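Local atomic coordinates of beta-alanyl-CoA:ammonia lyase 2 (Clostridium propionicum, PDB entry 4MTU), a protein that probably acts as a carbon-nitrogen lyase on beta-alanyl-CoA, releasing ammonia, and is a zinc-binding, six-chain assembly of hot dog fold subunits. Residues L40-D45 and F137-H142; Q32-V36 and E70-W74; K5-H9 and D35-L40. All blocks are in the same frame, centred on the assembly; numbering follows the deposited sequence. Where two conformers were deposited one is given.

Contact 1. Residues L40-D45 and F137-H142; sequences LMVYVD and FKDAKH. With ZN (zinc ion), chain B.
Asp45 and His142 meet through a zinc ion. Both carboxylate oxygens of Asp45 hold it, OD2 at 2.1 Å and OD1 at 2.3 Å from the metal. His142 NE2 binds the zinc ion at 2.0 Å. Three waters bring the ligands to six. Asp45 OD1 lies at the edge of the imidazole, near its plane, and 3.1 Å from His142 NE2; the two are fellow ligands rather than hydrogen-bond partners. Carboxylate and ring are turned only 27° from one another. Water 1, a zinc ligand, also donates to Val44 O at 2.8 Å, which ties the helix to the metal's water shell. Second-shell partners steady both ligands: Tyr83 OH bonds to Asp45 OD1, and Gly79 O to His142 ND1, fixing how the imidazole is rotated.

In the hot dog fold a long helix is wrapped by an antiparallel sheet, and here the C-terminal part of that helix, 27-45, meets the C-terminal tail, whose residues 137-140 form a type I beta turn.

The apolar part is built round Phe137. Tyr43 CB sits over one face of its ring, 3.7 Å from the centroid and 18° off the normal, a CH-pi contact, whereas Leu40 CD2 comes to the ring edge. The two aromatic rings lie obliquely, planes at 47°, and the phenol end of Tyr43 leads away to Glu39. With CG2 anti to the backbone N, Val44 points that methyl at the CB of Ala140, a residue modelled in two conformers, and its own CB reaches Phe137 CD2. Ile75 of strand 68-78 also packs against Val44 and Phe137.

Contact 2. Residues Q32-V36 and E70-W74; sequences QWGDV and EYHGW
Tyr71 turns one face of its ring to Gln32 of the helix. Gln32 CG stands 3.7 Å from the ring centroid, 21° off the normal, in a CH-pi contact displaced toward the rim, and CB runs beside it over CG and CD1 of the phenol ring. Carrying CG anti to the backbone N (chi1 -154°) and then bending at chi2, Gln32 lays its aliphatic part on the ring, while its amide goes on to other partners: OE1 bonds to Arg28 and NE2 to His8 ND1. At the edge of the same tyrosine ring comes Trp33 NE1, and Trp33 CD1 touches Tyr71 CB at 4.1 Å. The indole N-H itself is spent on Glu88 O in strand 82-95. Val36 reaches the backbone here, CG2 lying 3.9 Å from Tyr71 O.

This is the core of the hot dog fold, in which helix 27-45 lies against the antiparallel sheet; the axes of segments 32-36 and 70-74 come within 8.3 Å, and strand 68-78 sits between strands 4-11 and 82-95.

His72 points its side chain away from the helix and meets it through the peptide alone, its carbonyl carbon 4.2 Å from Val36 CG1. On that outer face the imidazole donates from NE2 to Glu70 OE2, 2.9 Å long and 164° at the hydrogen. The glutamate oxygen is met on its anti side, tilted somewhat out of the carboxylate plane, and in one conformer of His9 its ND1 bonds to Glu70 OE1.

At Gly73 the strand has no side chain between it and the helix, and Val36 CG1 settles against the bare backbone, 3.6 Å from Gly73 N and about as far from its CA. The neighbouring Trp74 faces outward, where Lys5 makes a cation-pi contact with its indole.

Contact 3. Residues K5-H9 and D35-L40; sequences KVVHH and DVGTEL
His8 NE2 donates to Glu39 OE1 across a gap of 2.8 Å, the one hydrogen bond between these segments. The N-H...O angle is 148°, bent from straight, although the oxygen lies close to the imidazole plane and is approached nearly in line with its C-O bond. Ring and carboxylate planes stand 37° apart. Glu39 gets there by an extended chain with CG anti to its own N, which carries the acid out from the helix to the strand. OE2 of this buried carboxylate bonds to Tyr43 OH, and OE1 also takes NE2 from one conformer of His9 of the second subunit. On the far side of the His8 ring, ND1 is met by Gln32 NE2, an amide donor. The two bonds, at NE2 and at ND1, fix the rotation of the imidazole.

In the fold, 5-9 belongs to strand 4-11, outermost in this chain's antiparallel sheet, and 35-40 to the helix that the hot dog sheet wraps; the axes of the two segments come within 8.8 Å and run in broadly opposing directions. The second subunit comes in beside this strand, where the ring of its His9 meets that of His8 obliquely.

Van der Waals packing fills the rest. Val36 CG2 sits above the centre of the His8 ring, 3.5 Å from the centroid and 11° off its normal, a close CH-pi contact. Asp35 CB approaches His8 CE1, while its carboxylate leaves for His18 of the third subunit. Val6 divides its two methyls: CG1 touches Val36 CG1 and lies 3.4 Å from Glu39 OE1, whereas CG2 slides past Leu40 to meet CD2 at 3.6 Å.

How the contacts relate
All three contacts draw on helix 27-45, taken in turn from 32-36 through 35-40 to 40-45. Contacts 2 and 3 lie about 4 Å apart between centres, share Asp35 and Val36, and reach strands 68-78 and 4-11, neighbours in one sheet, where the backbones of Tyr71 and His8 pair. Contact 1 lies about 16 Å from contact 2 and 13 Å from contact 3, at the helix's C-terminal end. Along the chain, contact 3 comes first and ends at Leu40, where contact 1 begins, while contacts 1 and 2 interleave. One helix thus links the sheet core to the zinc site, and all three contacts touch the second subunit.

Contact 1. Residues L40-D45 and F137-H142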
ATOM      1  N   LEU A  40      19.888   9.250 -10.842  1.00 10.70           N
ATOM      2  CA  LEU A  40      20.950  10.150 -11.249  1.00 10.90           C
ATOM      3  C   LEU A  40      22.228   9.986 -10.366  1.00 10.81           C
ATOM      4  O   LEU A  40      23.331  10.025 -10.895  1.00 11.81           O
ATOM      5  CB  LEU A  40      20.499  11.603 -11.203  1.00 11.48           C
ATOM      6  CG  LEU A  40      19.424  12.016 -12.224  1.00 12.63           C
ATOM      7  CD1 LEU A  40      18.831  13.354 -11.858  1.00 13.46           C
ATOM      8  CD2 LEU A  40      20.025  12.086 -13.610  1.00 13.28           C
ATOM      9  N   MET A  41      22.023   9.817  -9.081  1.00 10.93           N
ATOM     10  CA  MET A  41      23.143   9.689  -8.170  1.00 11.27           C
ATOM     11  C   MET A  41      23.847   8.345  -8.356  1.00 11.00           C
ATOM     12  O   MET A  41      25.106   8.269  -8.272  1.00 11.95           O
ATOM     13  CB  MET A  41      22.676   9.907  -6.724  1.00 11.63           C
ATOM     14  CG  MET A  41      22.215  11.316  -6.451  1.00 12.62           C
ATOM     15  SD  MET A  41      23.443  12.606  -6.779  1.00 13.47           S
ATOM     16  CE  MET A  41      22.970  13.165  -8.407  1.00 14.26           C
ATOM     17  N   VAL A  42      23.100   7.297  -8.589  1.00 11.00           N
ATOM     18  CA  VAL A  42      23.702   6.014  -8.917  1.00 10.84           C
ATOM     19  C   VAL A  42      24.625   6.172 -10.121  1.00 10.92           C
ATOM     20  O   VAL A  42      25.758   5.670 -10.151  1.00 11.74           O
ATOM     21  CB  VAL A  42      22.600   4.937  -9.173  1.00 11.58           C
ATOM     22  CG1 VAL A  42      23.241   3.650  -9.714  1.00 12.21           C
ATOM     23  CG2 VAL A  42      21.810   4.686  -7.884  1.00 12.54           C
ATOM     24  N   TYR A  43      24.122   6.849 -11.144  1.00 11.23           N
ATOM     25  CA  TYR A  43      24.907   7.006 -12.367  1.00 11.71           C
ATOM     26  C   TYR A  43      26.131   7.916 -12.233  1.00 12.24           C
ATOM     27  O   TYR A  43      27.161   7.656 -12.829  1.00 12.93           O
ATOM     28  CB  TYR A  43      24.018   7.502 -13.513  1.00 12.16           C
ATOM     29  CG  TYR A  43      22.928   6.553 -13.917  1.00 12.14           C
ATOM     30  CD1 TYR A  43      22.979   5.183 -13.686  1.00 13.49           C
ATOM     31  CD2 TYR A  43      21.779   7.028 -14.560  1.00 12.42           C
ATOM     32  CE1 TYR A  43      21.969   4.331 -14.047  1.00 13.33           C
ATOM     33  CE2 TYR A  43      20.778   6.168 -14.921  1.00 12.89           C
ATOM     34  CZ  TYR A  43      20.848   4.827 -14.683  1.00 13.16           C
ATOM     35  OH  TYR A  43      19.826   3.970 -15.012  1.00 14.97           O
ATOM     36  N   VAL A  44      26.006   8.986 -11.454  1.00 11.44           N
ATOM     37  CA  VAL A  44      27.111   9.955 -11.383  1.00 12.07           C
ATOM     38  C   VAL A  44      28.200   9.509 -10.421  1.00 11.78           C
ATOM     39  O   VAL A  44      29.377   9.847 -10.623  1.00 13.16           O
ATOM     40  CB  VAL A  44      26.598  11.386 -11.055  1.00 12.93           C
ATOM     41  CG1 VAL A  44      26.265  11.562  -9.617  1.00 13.43           C
ATOM     42  CG2 VAL A  44      27.634  12.389 -11.570  1.00 14.82           C
ATOM     43  N   ASP A  45      27.852   8.784  -9.353  1.00 11.90           N
ATOM     44  CA  ASP A  45      28.849   8.449  -8.316  1.00 11.52           C
ATOM     45  C   ASP A  45      28.582   7.133  -7.602  1.00 11.56           C
ATOM     46  O   ASP A  45      29.267   6.861  -6.597  1.00 12.19           O
ATOM     47  CB  ASP A  45      29.128   9.598  -7.388  1.00 12.22           C
ATOM     48  CG  ASP A  45      30.283  10.485  -7.763  1.00 12.70           C
ATOM     49  OD1 ASP A  45      30.179  11.723  -7.767  1.00 14.68           O
ATOM     50  OD2 ASP A  45      31.376   9.938  -8.125  1.00 13.90           O
ATOM     51  N   PHE A 137      27.689   9.658 -18.137  1.00 15.73           N
ATOM     52  CA  PHE A 137      28.172  10.446 -16.985  1.00 15.65           C
ATOM     53  C   PHE A 137      29.683  10.442 -16.883  1.00 16.38           C
ATOM     54  O   PHE A 137      30.219  10.959 -15.895  1.00 16.96           O
ATOM     55  CB  PHE A 137      27.548   9.963 -15.671  1.00 15.53           C
ATOM     56  CG  PHE A 137      26.040  10.197 -15.639  1.00 15.34           C
ATOM     57  CD1 PHE A 137      25.155   9.383 -16.332  1.00 16.87           C
ATOM     58  CD2 PHE A 137      25.475  11.256 -14.939  1.00 16.60           C
ATOM     59  CE1 PHE A 137      23.773   9.620 -16.340  1.00 16.50           C
ATOM     60  CE2 PHE A 137      24.120  11.504 -14.896  1.00 17.60           C
ATOM     61  CZ  PHE A 137      23.271  10.711 -15.632  1.00 16.73           C
ATOM     62  N   LYS A 138      30.373   9.891 -17.861  1.00 17.82           N
ATOM     63  CA  LYS A 138      31.814   9.668 -17.761  1.00 22.07           C
ATOM     64  C   LYS A 138      32.555  10.966 -17.603  1.00 24.12           C
ATOM     65  O   LYS A 138      33.647  10.987 -17.036  1.00 29.09           O
ATOM     66  CB  LYS A 138      32.344   8.906 -18.992  1.00 23.96           C
ATOM     67  CG  LYS A 138      32.326   9.598 -20.324  1.00 28.73           C
ATOM     68  N   ASP A 139      32.035  12.076 -18.077  1.00 24.35           N
ATOM     69  CA  ASP A 139      32.873  13.280 -17.907  1.00 30.05           C
ATOM     70  C   ASP A 139      32.346  14.152 -16.785  1.00 28.50           C
ATOM     71  O   ASP A 139      32.718  15.334 -16.769  1.00 30.11           O
ATOM     72  CB  ASP A 139      32.879  13.917 -19.291  1.00 35.22           C
ATOM     73  CG  ASP A 139      33.728  13.047 -20.237  1.00 41.15           C
ATOM     74  OD1 ASP A 139      34.872  12.708 -19.837  1.00 43.32           O
ATOM     75  OD2 ASP A 139      33.320  12.634 -21.351  1.00 44.90           O
ATOM     76  N   ALA A 140      31.552  13.503 -15.945  0.58 23.98           N
ATOM     77  CA  ALA A 140      31.265  14.207 -14.720  0.58 21.80           C
ATOM     78  C   ALA A 140      32.620  14.509 -14.080  0.58 22.74           C
ATOM     79  O   ALA A 140      33.570  13.841 -13.756  0.58 22.68           O
ATOM     80  CB  ALA A 140      30.413  13.412 -13.765  0.58 21.20           C
ATOM     81  N   LYS A 141      32.772  15.748 -13.755  1.00 21.43           N
ATOM     82  CA  LYS A 141      33.874  16.256 -12.991  1.00 23.36           C
ATOM     83  C   LYS A 141      33.418  17.120 -11.816  1.00 21.65           C
ATOM     84  O   LYS A 141      32.403  17.841 -11.953  1.00 25.55           O
ATOM     85  CB  LYS A 141      34.785  17.087 -13.927  1.00 28.96           C
ATOM     86  CG  LYS A 141      35.646  16.164 -14.757  1.00 36.07           C
ATOM     87  N   HIS A 142      34.124  17.092 -10.715  1.00 19.36           N
ATOM     88  CA  HIS A 142      33.811  17.896  -9.528  1.00 19.85           C
ATOM     89  C   HIS A 142      34.586  19.183  -9.513  1.00 20.73           C
ATOM     90  O   HIS A 142      35.560  19.303 -10.245  1.00 24.82           O
ATOM     91  CB  HIS A 142      34.118  17.092  -8.294  1.00 19.60           C
ATOM     92  CG  HIS A 142      33.305  15.837  -8.181  1.00 17.65           C
ATOM     93  ND1 HIS A 142      32.187  15.735  -7.384  1.00 16.71           N
ATOM     94  CD2 HIS A 142      33.422  14.620  -8.777  1.00 18.32           C
ATOM     95  CE1 HIS A 142      31.695  14.504  -7.507  1.00 15.83           C
ATOM     96  NE2 HIS A 142      32.422  13.797  -8.342  1.00 16.75           N
TER
HETATM   97 ZN    ZN B 201      32.343  11.786  -8.609  1.00 14.86          ZN
HETATM   98  O   HOH W   1      31.421  11.741 -10.563  1.00 16.13           O
HETATM   99  O   HOH W   2      34.044  11.177  -9.675  1.00 16.87           O
HETATM  100  O   HOH W   3      33.509  11.564  -6.866  1.00 17.22           O

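Contact 2. Residues Q32-V36 and E70-W74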
ATOM      1  N   GLN A  32       8.153  10.518  -6.708  1.00 10.33           N
ATOM      2  CA  GLN A  32       8.794  10.054  -7.925  1.00 10.23           C
ATOM      3  C   GLN A  32      10.094  10.807  -8.208  1.00 10.40           C
ATOM      4  O   GLN A  32      11.078  10.178  -8.629  1.00 10.66           O
ATOM      5  CB  GLN A  32       7.846  10.141  -9.152  1.00 10.68           C
ATOM      6  CG  GLN A  32       8.243   9.141 -10.184  1.00 11.58           C
ATOM      7  CD  GLN A  32       8.097   7.724  -9.716  1.00 11.12           C
ATOM      8  OE1 GLN A  32       7.112   7.390  -9.024  1.00 11.87           O
ATOM      9  NE2 GLN A  32       9.023   6.873 -10.043  1.00 12.23           N
ATOM     10  N   TRP A  33      10.116  12.111  -7.976  1.00 10.47           N
ATOM     11  CA  TRP A  33      11.374  12.874  -8.168  1.00 10.53           C
ATOM     12  C   TRP A  33      12.463  12.354  -7.221  1.00 10.48           C
ATOM     13  O   TRP A  33      13.638  12.370  -7.621  1.00 11.05           O
ATOM     14  CB  TRP A  33      11.114  14.329  -7.936  1.00 10.77           C
ATOM     15  CG  TRP A  33      10.361  15.021  -9.052  1.00 10.47           C
ATOM     16  CD1 TRP A  33      10.266  14.633 -10.352  1.00 10.90           C
ATOM     17  CD2 TRP A  33       9.642  16.253  -8.929  1.00 10.71           C
ATOM     18  NE1 TRP A  33       9.515  15.548 -11.075  1.00 11.38           N
ATOM     19  CE2 TRP A  33       9.125  16.558 -10.193  1.00 11.19           C
ATOM     20  CE3 TRP A  33       9.360  17.090  -7.845  1.00 11.65           C
ATOM     21  CZ2 TRP A  33       8.361  17.727 -10.447  1.00 11.58           C
ATOM     22  CZ3 TRP A  33       8.612  18.210  -8.072  1.00 12.33           C
ATOM     23  CH2 TRP A  33       8.106  18.524  -9.362  1.00 12.02           C
ATOM     24  N   GLY A  34      12.114  11.892  -6.027  1.00 10.74           N
ATOM     25  CA  GLY A  34      13.124  11.306  -5.172  1.00 10.59           C
ATOM     26  C   GLY A  34      13.786  10.100  -5.847  1.00 10.72           C
ATOM     27  O   GLY A  34      15.012   9.929  -5.774  1.00 11.66           O
ATOM     28  N   ASP A  35      12.977   9.263  -6.498  1.00 10.38           N
ATOM     29  CA  ASP A  35      13.510   8.075  -7.181  1.00 10.52           C
ATOM     30  C   ASP A  35      14.294   8.440  -8.444  1.00 10.03           C
ATOM     31  O   ASP A  35      15.292   7.806  -8.766  1.00 10.58           O
ATOM     32  CB  ASP A  35      12.407   7.102  -7.486  1.00 11.40           C
ATOM     33  CG  ASP A  35      11.747   6.445  -6.306  1.00 13.41           C
ATOM     34  OD1 ASP A  35      12.238   6.664  -5.146  1.00 14.89           O
ATOM     35  OD2 ASP A  35      10.759   5.696  -6.556  1.00 15.41           O
ATOM     36  N   VAL A  36      13.856   9.492  -9.168  1.00 10.12           N
ATOM     37  CA  VAL A  36      14.614  10.001 -10.305  1.00 10.37           C
ATOM     38  C   VAL A  36      15.985  10.495  -9.838  1.00 10.36           C
ATOM     39  O   VAL A  36      17.022  10.206 -10.432  1.00 11.20           O
ATOM     40  CB  VAL A  36      13.829  11.140 -11.026  1.00 10.96           C
ATOM     41  CG1 VAL A  36      14.676  11.789 -12.093  1.00 12.39           C
ATOM     42  CG2 VAL A  36      12.552  10.583 -11.650  1.00 11.51           C
ATOM     43  N   GLU A  70       4.929  11.262 -16.770  1.00 10.99           N
ATOM     44  CA  GLU A  70       6.369  11.196 -16.918  1.00 12.52           C
ATOM     45  C   GLU A  70       7.033  12.165 -15.940  1.00 12.99           C
ATOM     46  O   GLU A  70       6.516  13.263 -15.631  1.00 15.95           O
ATOM     47  CB  GLU A  70       6.842  11.549 -18.276  1.00 14.69           C
ATOM     48  CG  GLU A  70       6.489  10.602 -19.266  1.00 16.20           C
ATOM     49  CD  GLU A  70       7.350  10.595 -20.528  1.00 18.31           C
ATOM     50  OE1 GLU A  70       7.315   9.606 -21.233  1.00 20.13           O
ATOM     51  OE2 GLU A  70       8.037  11.616 -20.838  1.00 20.73           O
ATOM     52  N   TYR A  71       8.187  11.772 -15.430  1.00 12.30           N
ATOM     53  CA  TYR A  71       8.916  12.517 -14.432  1.00 12.56           C
ATOM     54  C   TYR A  71      10.361  12.584 -14.945  1.00 12.74           C
ATOM     55  O   TYR A  71      10.997  11.559 -15.059  1.00 15.36           O
ATOM     56  CB  TYR A  71       8.847  11.874 -13.062  1.00 12.78           C
ATOM     57  CG  TYR A  71       7.427  11.600 -12.634  1.00 11.79           C
ATOM     58  CD1 TYR A  71       6.751  12.495 -11.818  1.00 11.80           C
ATOM     59  CD2 TYR A  71       6.758  10.467 -13.023  1.00 11.56           C
ATOM     60  CE1 TYR A  71       5.443  12.246 -11.412  1.00 12.11           C
ATOM     61  CE2 TYR A  71       5.450  10.214 -12.622  1.00 11.68           C
ATOM     62  CZ  TYR A  71       4.790  11.096 -11.818  1.00 11.81           C
ATOM     63  OH  TYR A  71       3.510  10.796 -11.446  1.00 12.92           O
ATOM     64  N   HIS A  72      10.795  13.789 -15.266  1.00 12.09           N
ATOM     65  CA  HIS A  72      12.125  14.005 -15.836  1.00 12.31           C
ATOM     66  C   HIS A  72      13.038  14.622 -14.776  1.00 11.84           C
ATOM     67  O   HIS A  72      12.617  15.463 -13.966  1.00 12.75           O
ATOM     68  CB  HIS A  72      12.038  14.995 -17.013  1.00 13.79           C
ATOM     69  CG  HIS A  72      11.171  14.506 -18.138  1.00 15.22           C
ATOM     70  ND1 HIS A  72      11.231  15.137 -19.346  1.00 17.72           N
ATOM     71  CD2 HIS A  72      10.256  13.549 -18.205  1.00 18.63           C
ATOM     72  CE1 HIS A  72      10.359  14.491 -20.149  1.00 17.52           C
ATOM     73  NE2 HIS A  72       9.744  13.534 -19.465  1.00 17.77           N
ATOM     74  N   GLY A  73      14.320  14.217 -14.768  1.00 11.67           N
ATOM     75  CA  GLY A  73      15.280  14.864 -13.938  1.00 11.77           C
ATOM     76  C   GLY A  73      16.652  14.831 -14.570  1.00 11.67           C
ATOM     77  O   GLY A  73      16.988  13.925 -15.343  1.00 12.59           O
ATOM     78  N   TRP A  74      17.457  15.832 -14.200  1.00 12.06           N
ATOM     79  CA  TRP A  74      18.849  15.851 -14.701  1.00 12.27           C
ATOM     80  C   TRP A  74      19.690  16.636 -13.685  1.00 12.50           C
ATOM     81  O   TRP A  74      19.223  17.446 -12.907  1.00 13.31           O
ATOM     82  CB  TRP A  74      18.924  16.467 -16.086  1.00 13.80           C
ATOM     83  CG  TRP A  74      18.448  17.862 -16.229  1.00 14.65           C
ATOM     84  CD1 TRP A  74      19.239  18.976 -16.147  1.00 16.14           C
ATOM     85  CD2 TRP A  74      17.104  18.310 -16.449  1.00 15.31           C
ATOM     86  NE1 TRP A  74      18.449  20.075 -16.326  1.00 18.90           N
ATOM     87  CE2 TRP A  74      17.142  19.718 -16.507  1.00 18.53           C
ATOM     88  CE3 TRP A  74      15.881  17.673 -16.591  1.00 16.94           C
ATOM     89  CZ2 TRP A  74      15.971  20.482 -16.724  1.00 20.14           C
ATOM     90  CZ3 TRP A  74      14.759  18.415 -16.806  1.00 19.56           C
ATOM     91  CH2 TRP A  74      14.775  19.800 -16.872  1.00 21.99           C
TER

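Contact 3. Residues K5-H9 and D35-L40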
ATOM      1  N   LYS A   5      19.415  12.949 -19.281  1.00 14.64           N
ATOM      2  CA  LYS A   5      18.158  13.135 -18.584  1.00 14.85           C
ATOM      3  C   LYS A   5      17.603  11.765 -18.233  1.00 15.29           C
ATOM      4  O   LYS A   5      17.552  10.893 -19.086  1.00 19.47           O
ATOM      5  CB  LYS A   5      17.233  13.964 -19.464  1.00 18.23           C
ATOM      6  CG  LYS A   5      15.903  14.362 -18.879  1.00 24.60           C
ATOM      7  CD  LYS A   5      15.115  15.298 -19.832  1.00 27.93           C
ATOM      8  CE  LYS A   5      15.773  16.630 -20.126  1.00 31.35           C
ATOM      9  NZ  LYS A   5      14.949  17.679 -20.860  1.00 34.86           N
ATOM     10  N   VAL A   6      17.128  11.570 -17.026  1.00 13.01           N
ATOM     11  CA  VAL A   6      16.440  10.368 -16.595  1.00 12.99           C
ATOM     12  C   VAL A   6      14.931  10.662 -16.683  1.00 12.14           C
ATOM     13  O   VAL A   6      14.443  11.697 -16.274  1.00 13.00           O
ATOM     14  CB  VAL A   6      16.830   9.984 -15.197  1.00 13.22           C
ATOM     15  CG1 VAL A   6      15.896   8.965 -14.583  1.00 14.74           C
ATOM     16  CG2 VAL A   6      18.281   9.444 -15.225  1.00 16.76           C
ATOM     17  N   VAL A   7      14.211   9.683 -17.244  1.00 12.36           N
ATOM     18  CA  VAL A   7      12.759   9.784 -17.445  1.00 12.28           C
ATOM     19  C   VAL A   7      12.079   8.583 -16.808  1.00 12.15           C
ATOM     20  O   VAL A   7      12.300   7.455 -17.215  1.00 15.24           O
ATOM     21  CB  VAL A   7      12.423   9.852 -18.922  1.00 15.04           C
ATOM     22  CG1 VAL A   7      10.917   9.839 -19.189  1.00 17.26           C
ATOM     23  CG2 VAL A   7      13.054  11.071 -19.590  1.00 18.49           C
ATOM     24  N   HIS A   8      11.323   8.813 -15.744  1.00 10.74           N
ATOM     25  CA  HIS A   8      10.417   7.816 -15.220  1.00 10.52           C
ATOM     26  C   HIS A   8       9.054   8.000 -15.907  1.00 10.30           C
ATOM     27  O   HIS A   8       8.703   9.113 -16.299  1.00 11.47           O
ATOM     28  CB  HIS A   8      10.317   7.909 -13.698  1.00 10.77           C
ATOM     29  CG  HIS A   8      11.525   7.454 -12.972  1.00 10.58           C
ATOM     30  ND1 HIS A   8      11.511   7.150 -11.625  1.00 11.29           N
ATOM     31  CD2 HIS A   8      12.797   7.290 -13.444  1.00 11.55           C
ATOM     32  CE1 HIS A   8      12.729   6.774 -11.311  1.00 11.51           C
ATOM     33  NE2 HIS A   8      13.560   6.857 -12.367  1.00 11.89           N
ATOM     34  N   HIS A   9       8.308   6.919 -15.999  0.74  9.99           N
ATOM     35  CA  HIS A   9       7.040   6.928 -16.699  0.74 10.67           C
ATOM     36  C   HIS A   9       6.213   5.828 -16.105  0.74 10.42           C
ATOM     37  O   HIS A   9       6.653   4.677 -16.053  0.74  9.90           O
ATOM     38  CB  HIS A   9       7.325   6.785 -18.206  0.74 11.41           C
ATOM     39  CG  HIS A   9       6.124   6.721 -19.120  0.74 11.42           C
ATOM     40  ND1 HIS A   9       6.006   7.496 -20.235  0.74 12.71           N
ATOM     41  CD2 HIS A   9       5.016   5.985 -19.112  0.74 12.64           C
ATOM     42  CE1 HIS A   9       4.821   7.183 -20.867  0.74 13.31           C
ATOM     43  NE2 HIS A   9       4.210   6.233 -20.172  0.74 12.72           N
ATOM     44  N   ASP A  35      12.977   9.263  -6.498  1.00 10.38           N
ATOM     45  CA  ASP A  35      13.510   8.075  -7.181  1.00 10.52           C
ATOM     46  C   ASP A  35      14.294   8.440  -8.444  1.00 10.03           C
ATOM     47  O   ASP A  35      15.292   7.806  -8.766  1.00 10.58           O
ATOM     48  CB  ASP A  35      12.407   7.102  -7.486  1.00 11.40           C
ATOM     49  CG  ASP A  35      11.747   6.445  -6.306  1.00 13.41           C
ATOM     50  OD1 ASP A  35      12.238   6.664  -5.146  1.00 14.89           O
ATOM     51  OD2 ASP A  35      10.759   5.696  -6.556  1.00 15.41           O
ATOM     52  N   VAL A  36      13.856   9.492  -9.168  1.00 10.12           N
ATOM     53  CA  VAL A  36      14.614  10.001 -10.305  1.00 10.37           C
ATOM     54  C   VAL A  36      15.985  10.495  -9.838  1.00 10.36           C
ATOM     55  O   VAL A  36      17.022  10.206 -10.432  1.00 11.20           O
ATOM     56  CB  VAL A  36      13.829  11.140 -11.026  1.00 10.96           C
ATOM     57  CG1 VAL A  36      14.676  11.789 -12.093  1.00 12.39           C
ATOM     58  CG2 VAL A  36      12.552  10.583 -11.650  1.00 11.51           C
ATOM     59  N   GLY A  37      15.976  11.291  -8.766  1.00 10.65           N
ATOM     60  CA  GLY A  37      17.226  11.791  -8.197  1.00 10.93           C
ATOM     61  C   GLY A  37      18.151  10.633  -7.778  1.00 10.69           C
ATOM     62  O   GLY A  37      19.369  10.691  -8.018  1.00 11.10           O
ATOM     63  N   THR A  38      17.587   9.614  -7.150  1.00 10.53           N
ATOM     64  CA  THR A  38      18.392   8.463  -6.751  1.00 10.65           C
ATOM     65  C   THR A  38      19.076   7.880  -7.984  1.00 10.36           C
ATOM     66  O   THR A  38      20.266   7.556  -7.966  1.00 10.98           O
ATOM     67  CB  THR A  38      17.503   7.405  -6.075  1.00 11.06           C
ATOM     68  OG1 THR A  38      16.932   7.972  -4.876  1.00 12.97           O
ATOM     69  CG2 THR A  38      18.314   6.180  -5.689  1.00 11.36           C
ATOM     70  N   GLU A  39      18.319   7.690  -9.083  1.00 10.62           N
ATOM     71  CA  GLU A  39      18.886   7.079 -10.281  1.00 10.64           C
ATOM     72  C   GLU A  39      20.052   7.928 -10.802  1.00 10.72           C
ATOM     73  O   GLU A  39      21.121   7.403 -11.189  1.00 10.99           O
ATOM     74  CB  GLU A  39      17.800   6.917 -11.347  1.00 10.83           C
ATOM     75  CG  GLU A  39      18.222   5.966 -12.447  1.00 11.70           C
ATOM     76  CD  GLU A  39      17.160   5.656 -13.479  1.00 11.77           C
ATOM     77  OE1 GLU A  39      15.972   5.836 -13.227  1.00 11.93           O
ATOM     78  OE2 GLU A  39      17.549   5.145 -14.573  1.00 13.89           O
ATOM     79  N   LEU A  40      19.888   9.250 -10.842  1.00 10.70           N
ATOM     80  CA  LEU A  40      20.950  10.150 -11.249  1.00 10.90           C
ATOM     81  C   LEU A  40      22.228   9.986 -10.366  1.00 10.81           C
ATOM     82  O   LEU A  40      23.331  10.025 -10.895  1.00 11.81           O
ATOM     83  CB  LEU A  40      20.499  11.603 -11.203  1.00 11.48           C
ATOM     84  CG  LEU A  40      19.424  12.016 -12.224  1.00 12.63           C
ATOM     85  CD1 LEU A  40      18.831  13.354 -11.858  1.00 13.46           C
ATOM     86  CD2 LEU A  40      20.025  12.086 -13.610  1.00 13.28           C
TER